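Local coordinates for protein AvrRxo1-ORF1 (Xanthomonas oryzae pv. oryzicola, PDB 4Z8T) that acts as a type III effector with a polynucleotide kinase domain, probably of the P-loop kinase type, and binds its partner AvrRxo1-ORF2, at residues I185-E190 against F243-D248; V220-M225 against T274-S279. All coordinates share one frame; numbering follows the deposited sequence.

Contact 1: residues I185-E190 against F243-D248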
ATOM      1  N   ILE A 185       0.052  20.171   5.130  1.00 15.14           N
ATOM      2  CA  ILE A 185       0.509  19.311   6.217  1.00 14.95           C
ATOM      3  C   ILE A 185      -0.212  17.976   6.133  1.00 14.41           C
ATOM      4  O   ILE A 185      -1.444  17.925   6.122  1.00 17.58           O
ATOM      5  CB  ILE A 185       0.206  19.962   7.588  1.00 15.70           C
ATOM      6  CG1 ILE A 185       0.938  21.317   7.718  1.00 19.14           C
ATOM      7  CG2 ILE A 185       0.663  19.026   8.710  1.00 19.50           C
ATOM      8  CD1 ILE A 185       0.041  22.543   7.575  1.00 19.51           C
ATOM      9  N   ASP A 186       0.562  16.896   6.056  1.00 14.38           N
ATOM     10  CA  ASP A 186       0.002  15.552   5.919  1.00 13.90           C
ATOM     11  C   ASP A 186       0.403  14.650   7.074  1.00 15.10           C
ATOM     12  O   ASP A 186       1.531  14.730   7.570  1.00 15.26           O
ATOM     13  CB  ASP A 186       0.507  14.890   4.640  1.00 14.68           C
ATOM     14  CG  ASP A 186      -0.146  13.555   4.396  1.00 14.85           C
ATOM     15  OD1 ASP A 186      -1.234  13.549   3.774  1.00 16.48           O
ATOM     16  OD2 ASP A 186       0.391  12.510   4.840  1.00 16.55           O
ATOM     17  N   ALA A 187      -0.530  13.794   7.486  1.00 14.50           N
ATOM     18  CA  ALA A 187      -0.225  12.685   8.380  1.00 14.51           C
ATOM     19  C   ALA A 187      -1.020  11.476   7.923  1.00 15.60           C
ATOM     20  O   ALA A 187      -2.056  11.618   7.275  1.00 15.89           O
ATOM     21  CB  ALA A 187      -0.590  13.045   9.813  1.00 17.52           C
ATOM     22  N   PRO A 188      -0.547  10.274   8.265  1.00 15.81           N
ATOM     23  CA  PRO A 188      -1.317   9.069   7.952  1.00 18.05           C
ATOM     24  C   PRO A 188      -2.703   9.158   8.572  1.00 16.36           C
ATOM     25  O   PRO A 188      -2.867   9.816   9.607  1.00 16.42           O
ATOM     26  CB  PRO A 188      -0.511   7.955   8.633  1.00 21.04           C
ATOM     27  CG  PRO A 188       0.880   8.477   8.698  1.00 22.84           C
ATOM     28  CD  PRO A 188       0.771   9.971   8.854  1.00 16.98           C
ATOM     29  N   LEU A 189      -3.678   8.512   7.945  1.00 16.03           N
ATOM     30  CA  LEU A 189      -5.053   8.577   8.421  1.00 14.23           C
ATOM     31  C   LEU A 189      -5.167   8.161   9.874  1.00 15.11           C
ATOM     32  O   LEU A 189      -5.878   8.796  10.641  1.00 15.16           O
ATOM     33  CB  LEU A 189      -5.954   7.711   7.550  1.00 15.02           C
ATOM     34  CG  LEU A 189      -7.423   7.574   7.957  1.00 16.67           C
ATOM     35  CD1 LEU A 189      -8.098   8.924   8.125  1.00 16.59           C
ATOM     36  CD2 LEU A 189      -8.153   6.761   6.891  1.00 20.30           C
ATOM     37  N   GLU A 190      -4.476   7.091  10.245  1.00 18.20           N
ATOM     38  CA  GLU A 190      -4.531   6.642  11.629  1.00 17.98           C
ATOM     39  C   GLU A 190      -4.038   7.710  12.604  1.00 17.04           C
ATOM     40  O   GLU A 190      -4.535   7.813  13.741  1.00 17.33           O
ATOM     41  CB  GLU A 190      -3.729   5.346  11.782  1.00 21.02           C
ATOM     42  CG  GLU A 190      -4.256   4.420  12.836  1.00 29.91           C
ATOM     43  CD  GLU A 190      -3.717   3.009  12.675  1.00 32.66           C
ATOM     44  OE1 GLU A 190      -2.550   2.865  12.246  1.00 33.54           O
ATOM     45  OE2 GLU A 190      -4.468   2.048  12.961  1.00 34.35           O
ATOM     46  N   PHE A 243       4.669  19.286   4.186  1.00 14.11           N
ATOM     47  CA  PHE A 243       5.324  18.559   5.276  1.00 14.90           C
ATOM     48  C   PHE A 243       4.581  17.270   5.473  1.00 16.19           C
ATOM     49  O   PHE A 243       3.361  17.274   5.498  1.00 18.01           O
ATOM     50  CB  PHE A 243       5.276  19.367   6.580  1.00 16.63           C
ATOM     51  CG  PHE A 243       6.081  20.633   6.534  1.00 16.39           C
ATOM     52  CD1 PHE A 243       7.435  20.627   6.826  1.00 18.15           C
ATOM     53  CD2 PHE A 243       5.485  21.832   6.160  1.00 18.67           C
ATOM     54  CE1 PHE A 243       8.181  21.814   6.768  1.00 19.27           C
ATOM     55  CE2 PHE A 243       6.227  23.012   6.106  1.00 16.39           C
ATOM     56  CZ  PHE A 243       7.559  23.002   6.401  1.00 18.47           C
ATOM     57  N   GLY A 244       5.318  16.172   5.600  1.00 14.80           N
ATOM     58  CA  GLY A 244       4.721  14.870   5.812  1.00 13.92           C
ATOM     59  C   GLY A 244       5.251  14.298   7.104  1.00 17.96           C
ATOM     60  O   GLY A 244       6.109  14.906   7.744  1.00 18.54           O
ATOM     61  N   THR A 245       4.735  13.138   7.485  1.00 17.03           N
ATOM     62  CA  THR A 245       5.052  12.571   8.792  1.00 19.31           C
ATOM     63  C   THR A 245       5.905  11.321   8.636  1.00 23.12           C
ATOM     64  O   THR A 245       5.512  10.363   7.971  1.00 23.57           O
ATOM     65  CB  THR A 245       3.762  12.248   9.561  1.00 19.08           C
ATOM     66  OG1 THR A 245       2.958  13.434   9.662  1.00 19.43           O
ATOM     67  CG2 THR A 245       4.102  11.733  10.986  1.00 18.63           C
ATOM     68  N   ALA A 246       7.092  11.346   9.242  1.00 20.36           N
ATOM     69  CA  ALA A 246       7.979  10.189   9.261  1.00 24.17           C
ATOM     70  C   ALA A 246       7.439   9.117  10.195  1.00 26.01           C
ATOM     71  O   ALA A 246       6.474   9.336  10.918  1.00 24.45           O
ATOM     72  CB  ALA A 246       9.365  10.606   9.691  1.00 25.43           C
ATOM     73  N   GLU A 247       8.080   7.959  10.174  1.00 32.35           N
ATOM     74  CA  GLU A 247       7.635   6.819  10.960  1.00 34.12           C
ATOM     75  C   GLU A 247       7.581   7.136  12.451  1.00 28.76           C
ATOM     76  O   GLU A 247       6.693   6.657  13.162  1.00 32.09           O
ATOM     77  CB  GLU A 247       8.556   5.625  10.696  1.00 36.97           C
ATOM     78  CG  GLU A 247       8.622   5.187   9.230  1.00 43.29           C
ATOM     79  CD  GLU A 247       9.552   6.035   8.361  1.00 47.52           C
ATOM     80  OE1 GLU A 247       9.562   7.283   8.500  1.00 44.27           O
ATOM     81  OE2 GLU A 247      10.270   5.441   7.519  1.00 51.18           O
ATOM     82  N   ASP A 248       8.507   7.968  12.917  1.00 30.41           N
ATOM     83  CA  ASP A 248       8.556   8.306  14.334  1.00 28.48           C
ATOM     84  C   ASP A 248       7.637   9.460  14.710  1.00 28.49           C
ATOM     85  O   ASP A 248       7.641   9.926  15.854  1.00 26.66           O
ATOM     86  CB  ASP A 248       9.998   8.572  14.793  1.00 30.50           C
ATOM     87  CG  ASP A 248      10.599   9.822  14.178  1.00 34.96           C
ATOM     88  OD1 ASP A 248       9.963  10.440  13.297  1.00 28.91           O
ATOM     89  OD2 ASP A 248      11.731  10.183  14.575  1.00 35.96           O
TER
HETATM   90  O   HOH W   1       2.597  11.825   6.237  1.00 16.84           O
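T245 OG1 lies in the plane of the flat peptide carbonyl of D186 and donates to a lone pair of D186 O over 2.8 Å, at a C=O...donor angle of 136°. The hydroxyl has a second partner in K251, whose NZ fixes it further. Close by, T245 CB packs against P188 CD at 3.8 Å, and T245 OG1 is 3.6 Å from A187 CB. The carboxylate of D186, the other flat group here, is held at its oxygens. D186 OD2 accepts a hydrogen bond from a water oxygen 2.7 Å away, and the same water accepts from T245 N at 2.8 Å, bridging side chain and backbone where direct strand pairing ends. With CG anti to its backbone N (chi1 -175°), D186 also presents its carboxylate to two arginines, R224 on OD1 and R221 on OD2, and these salt bridges hold both oxygens and fix the rotation of the group. Further back, D186 N donates to F243 O (2.9 Å, 160° at the hydrogen), and I185 CA supplies a CH...O contact to F243 O at 3.6 Å. This pairing belongs to a parallel bridge between I185 and F243, whose side chains share one face of the sheet beneath helix 78-85, both touching I81. The parallel pairing of strands 179-185 and 238-245 runs out here, at their C-terminal ends. Beyond them, P188 takes the N-cap position of helix 189-198, whose L189 leans on helix 210-222, while strand 251-258 flanks 238-245 as an antiparallel neighbour.

Contact 2: residues V220-M225 against T274-S279; sequences VRSNRM and TSPQLS. With SO4 (sulfate ion), chain F.
R221 NH1 is gripped from two directions, by S275 O and by a sulfate. R221 NH1 donates to S275 O at 3.2 Å, with the oxygen only 8° out of the guanidinium plane, and to O2 of the sulfate at 3.3 Å. The neighbouring R221 NH2 donates to sulfate O3 at 2.8 Å, the shorter bond, so the two terminal nitrogens clasp the anion in a bidentate arginine–sulfate pair at the guanidinium edge. In a P-loop kinase fold such a site is consistent with a phosphate-binding pocket, although the ion probably came from the crystallisation liquor. Together, the bonds to S275 O and the two sulfate oxygens would restrain rotation of the guanidinium. The arginine chain, bent at chi2 (-147°), carries R221 CD alongside S275 O at 3.1 Å. Q277 borders the anion more loosely, its NE2 3.7 Å from sulfate O2.

The rest of the contact is largely apolar. Selenomethionine M225 lays CG against T274 CG2 at 3.6 Å, the two side chains crossing at a slant, while SE approaches T274 CB. T274 OG1 turns elsewhere, to the carbonyl of Y270, and L16 of the AvrRxo1-ORF2 chain packs on T274. S222 OG, hydrogen-bonded to V218 O, brushes the P276 ring at CG, 3.8 Å away. The loop after helix 267-272 thereby lies over the junction of helices 210-222 and 224-233. At that junction R224, whose NE pairs with D184, is buried, and V220 O sits 4.1 Å above the plane of the R224 guanidinium, over the centre.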
ATOM      1  N   VAL A 220      -7.723  15.385   0.522  1.00 15.52           N
ATOM      2  CA  VAL A 220      -6.509  16.180   0.635  1.00 16.13           C
ATOM      3  C   VAL A 220      -5.349  15.547  -0.130  1.00 16.61           C
ATOM      4  O   VAL A 220      -4.564  16.245  -0.770  1.00 16.80           O
ATOM      5  CB  VAL A 220      -6.141  16.487   2.120  1.00 18.07           C
ATOM      6  CG1 VAL A 220      -5.468  15.313   2.764  1.00 20.98           C
ATOM      7  CG2 VAL A 220      -5.259  17.735   2.201  1.00 21.67           C
ATOM      8  N   ARG A 221      -5.264  14.223  -0.110  1.00 16.15           N
ATOM      9  CA  ARG A 221      -4.205  13.560  -0.833  1.00 15.68           C
ATOM     10  C   ARG A 221      -4.449  13.569  -2.343  1.00 17.43           C
ATOM     11  O   ARG A 221      -3.534  13.839  -3.112  1.00 17.21           O
ATOM     12  CB  ARG A 221      -4.004  12.135  -0.304  1.00 18.28           C
ATOM     13  CG  ARG A 221      -3.336  12.147   1.062  1.00 19.48           C
ATOM     14  CD  ARG A 221      -2.481  10.958   1.213  1.00 18.69           C
ATOM     15  NE  ARG A 221      -1.725  10.951   2.469  1.00 15.56           N
ATOM     16  CZ  ARG A 221      -1.145   9.867   2.953  1.00 16.73           C
ATOM     17  NH1 ARG A 221      -1.227   8.721   2.283  1.00 19.72           N
ATOM     18  NH2 ARG A 221      -0.492   9.931   4.105  1.00 17.28           N
ATOM     19  N   SER A 222      -5.678  13.279  -2.754  1.00 16.63           N
ATOM     20  CA  SER A 222      -5.984  13.156  -4.186  1.00 18.16           C
ATOM     21  C   SER A 222      -5.788  14.458  -4.956  1.00 20.24           C
ATOM     22  O   SER A 222      -5.474  14.442  -6.157  1.00 19.82           O
ATOM     23  CB  SER A 222      -7.415  12.647  -4.398  1.00 21.25           C
ATOM     24  OG  SER A 222      -7.544  11.320  -3.913  1.00 26.10           O
ATOM     25  N   ASN A 223      -5.979  15.583  -4.276  1.00 16.88           N
ATOM     26  CA  ASN A 223      -5.886  16.885  -4.921  1.00 16.85           C
ATOM     27  C   ASN A 223      -4.611  17.650  -4.620  1.00 16.37           C
ATOM     28  O   ASN A 223      -4.459  18.790  -5.037  1.00 16.92           O
ATOM     29  CB  ASN A 223      -7.101  17.731  -4.559  1.00 20.16           C
ATOM     30  CG  ASN A 223      -8.362  17.181  -5.158  1.00 28.14           C
ATOM     31  OD1 ASN A 223      -8.508  17.160  -6.382  1.00 31.93           O
ATOM     32  ND2 ASN A 223      -9.283  16.729  -4.315  1.00 23.46           N
ATOM     33  N   ARG A 224      -3.682  17.013  -3.914  1.00 15.51           N
ATOM     34  CA  ARG A 224      -2.445  17.668  -3.510  1.00 14.94           C
ATOM     35  C   ARG A 224      -1.579  18.136  -4.681  1.00 15.45           C
ATOM     36  O   ARG A 224      -1.060  19.255  -4.668  1.00 16.17           O
ATOM     37  CB  ARG A 224      -1.656  16.706  -2.609  1.00 14.67           C
ATOM     38  CG  ARG A 224      -0.321  17.229  -2.115  1.00 15.41           C
ATOM     39  CD  ARG A 224       0.038  16.500  -0.843  1.00 14.64           C
ATOM     40  NE  ARG A 224      -0.618  17.098   0.322  1.00 14.88           N
ATOM     41  CZ  ARG A 224      -1.064  16.420   1.381  1.00 15.64           C
ATOM     42  NH1 ARG A 224      -0.965  15.103   1.417  1.00 15.73           N
ATOM     43  NH2 ARG A 224      -1.607  17.081   2.406  1.00 16.16           N
HETATM   44  N   MSE A 225      -1.420  17.292  -5.695  1.00 16.07           N
HETATM   45  CA  MSE A 225      -0.525  17.652  -6.785  1.00 15.84           C
HETATM   46  C   MSE A 225      -1.106  18.781  -7.641  1.00 15.38           C
HETATM   47  O   MSE A 225      -0.353  19.554  -8.245  1.00 15.53           O
HETATM   48  CB  MSE A 225      -0.132  16.429  -7.609  1.00 18.35           C
HETATM   49  CG  MSE A 225       0.729  15.485  -6.794  1.00 17.39           C
HETATM   50 SE   MSE A 225       1.343  13.949  -7.823  1.00 23.74          SE
HETATM   51  CE  MSE A 225       2.973  14.712  -8.468  1.00 21.99           C
ATOM     52  N   THR A 274       0.730  11.592  -1.920  1.00 16.16           N
ATOM     53  CA  THR A 274      -0.048  12.151  -3.013  1.00 16.02           C
ATOM     54  C   THR A 274      -1.106  11.152  -3.500  1.00 18.89           C
ATOM     55  O   THR A 274      -1.743  11.362  -4.549  1.00 19.51           O
ATOM     56  CB  THR A 274       0.861  12.567  -4.181  1.00 15.72           C
ATOM     57  OG1 THR A 274       1.703  11.460  -4.529  1.00 17.67           O
ATOM     58  CG2 THR A 274       1.745  13.757  -3.796  1.00 16.21           C
ATOM     59  N   SER A 275      -1.295  10.090  -2.716  1.00 21.36           N
ATOM     60  CA  SER A 275      -2.229   9.003  -3.019  1.00 23.61           C
ATOM     61  C   SER A 275      -2.961   8.537  -1.755  1.00 22.67           C
ATOM     62  O   SER A 275      -2.369   8.451  -0.688  1.00 22.34           O
ATOM     63  CB  SER A 275      -1.436   7.841  -3.635  1.00 27.87           C
ATOM     64  OG  SER A 275      -2.003   6.588  -3.312  1.00 33.35           O
ATOM     65  N   PRO A 276      -4.257   8.217  -1.868  1.00 26.42           N
ATOM     66  CA  PRO A 276      -5.027   7.823  -0.675  1.00 30.10           C
ATOM     67  C   PRO A 276      -4.914   6.353  -0.221  1.00 35.27           C
ATOM     68  O   PRO A 276      -5.516   6.003   0.802  1.00 36.09           O
ATOM     69  CB  PRO A 276      -6.472   8.128  -1.089  1.00 28.87           C
ATOM     70  CG  PRO A 276      -6.469   7.980  -2.572  1.00 31.69           C
ATOM     71  CD  PRO A 276      -5.115   8.426  -3.047  1.00 27.05           C
ATOM     72  N   GLN A 277      -4.177   5.523  -0.923  1.00 32.97           N
ATOM     73  CA  GLN A 277      -4.044   4.141  -0.549  1.00 38.13           C
ATOM     74  C   GLN A 277      -5.378   3.389  -0.400  1.00 40.59           C
ATOM     75  O   GLN A 277      -5.534   2.643   0.521  1.00 42.85           O
ATOM     76  CB  GLN A 277      -3.159   3.940   0.694  1.00 40.05           C
ATOM     77  CG  GLN A 277      -2.072   4.974   0.965  1.00 39.46           C
ATOM     78  CD  GLN A 277      -0.990   5.075  -0.102  1.00 41.35           C
ATOM     79  OE1 GLN A 277      -0.793   4.169  -0.909  1.00 44.16           O
ATOM     80  NE2 GLN A 277      -0.282   6.164  -0.093  1.00 31.68           N
ATOM     81  N   LEU A 278      -6.322   3.629  -1.311  1.00 40.29           N
ATOM     82  CA  LEU A 278      -7.601   2.906  -1.423  1.00 40.48           C
ATOM     83  C   LEU A 278      -7.511   1.494  -2.034  1.00 42.20           C
ATOM     84  O   LEU A 278      -6.630   1.217  -2.818  1.00 40.61           O
ATOM     85  CB  LEU A 278      -8.639   3.725  -2.234  1.00 38.33           C
ATOM     86  CG  LEU A 278      -8.602   5.144  -1.720  1.00 40.13           C
ATOM     87  CD1 LEU A 278      -9.482   6.152  -2.462  1.00 34.82           C
ATOM     88  CD2 LEU A 278      -8.912   5.078  -0.234  1.00 40.61           C
ATOM     89  N   SER A 279      -8.464   0.636  -1.661  1.00 42.20           N
ATOM     90  CA  SER A 279      -8.650  -0.702  -2.233  1.00 39.25           C
ATOM     91  C   SER A 279     -10.132  -0.869  -2.440  1.00 40.88           C
ATOM     92  O   SER A 279     -10.921  -0.102  -1.923  1.00 41.22           O
ATOM     93  CB  SER A 279      -8.100  -1.834  -1.356  1.00 41.50           C
ATOM     94  OG  SER A 279      -8.722  -1.923  -0.113  1.00 44.57           O
TER
HETATM   95  S   SO4 F 504       0.377   6.509   4.962  1.00 43.96           S
HETATM   96  O1  SO4 F 504       1.129   5.516   5.727  1.00 42.35           O
HETATM   97  O2  SO4 F 504       0.468   6.235   3.534  1.00 38.88           O
HETATM   98  O3  SO4 F 504       0.919   7.836   5.225  1.00 36.75           O
HETATM   99  O4  SO4 F 504      -1.031   6.471   5.363  1.00 45.57           O

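Overall arrangement
Contact 1 is the more buried of the two: it ties neighbouring strands of the central sheet through backbone pairing, a hydroxyl and a water. Contact 2 is partly buried and nearer the surface, joining a helix junction to an irregular loop by an arginine, a sulfate and apolar packing, with AvrRxo1-ORF2 packing on part of it. The centres of contacts 1 and 2 lie about 13 Å apart; both are on the same side of the chain centre, and their segments alternate along the sequence. The two contacts are joined through the acid of contact 1 and the two arginines of contact 2, which links the C-terminal ends of two inner strands to the helix junction that carries the sulfate-binding arginine.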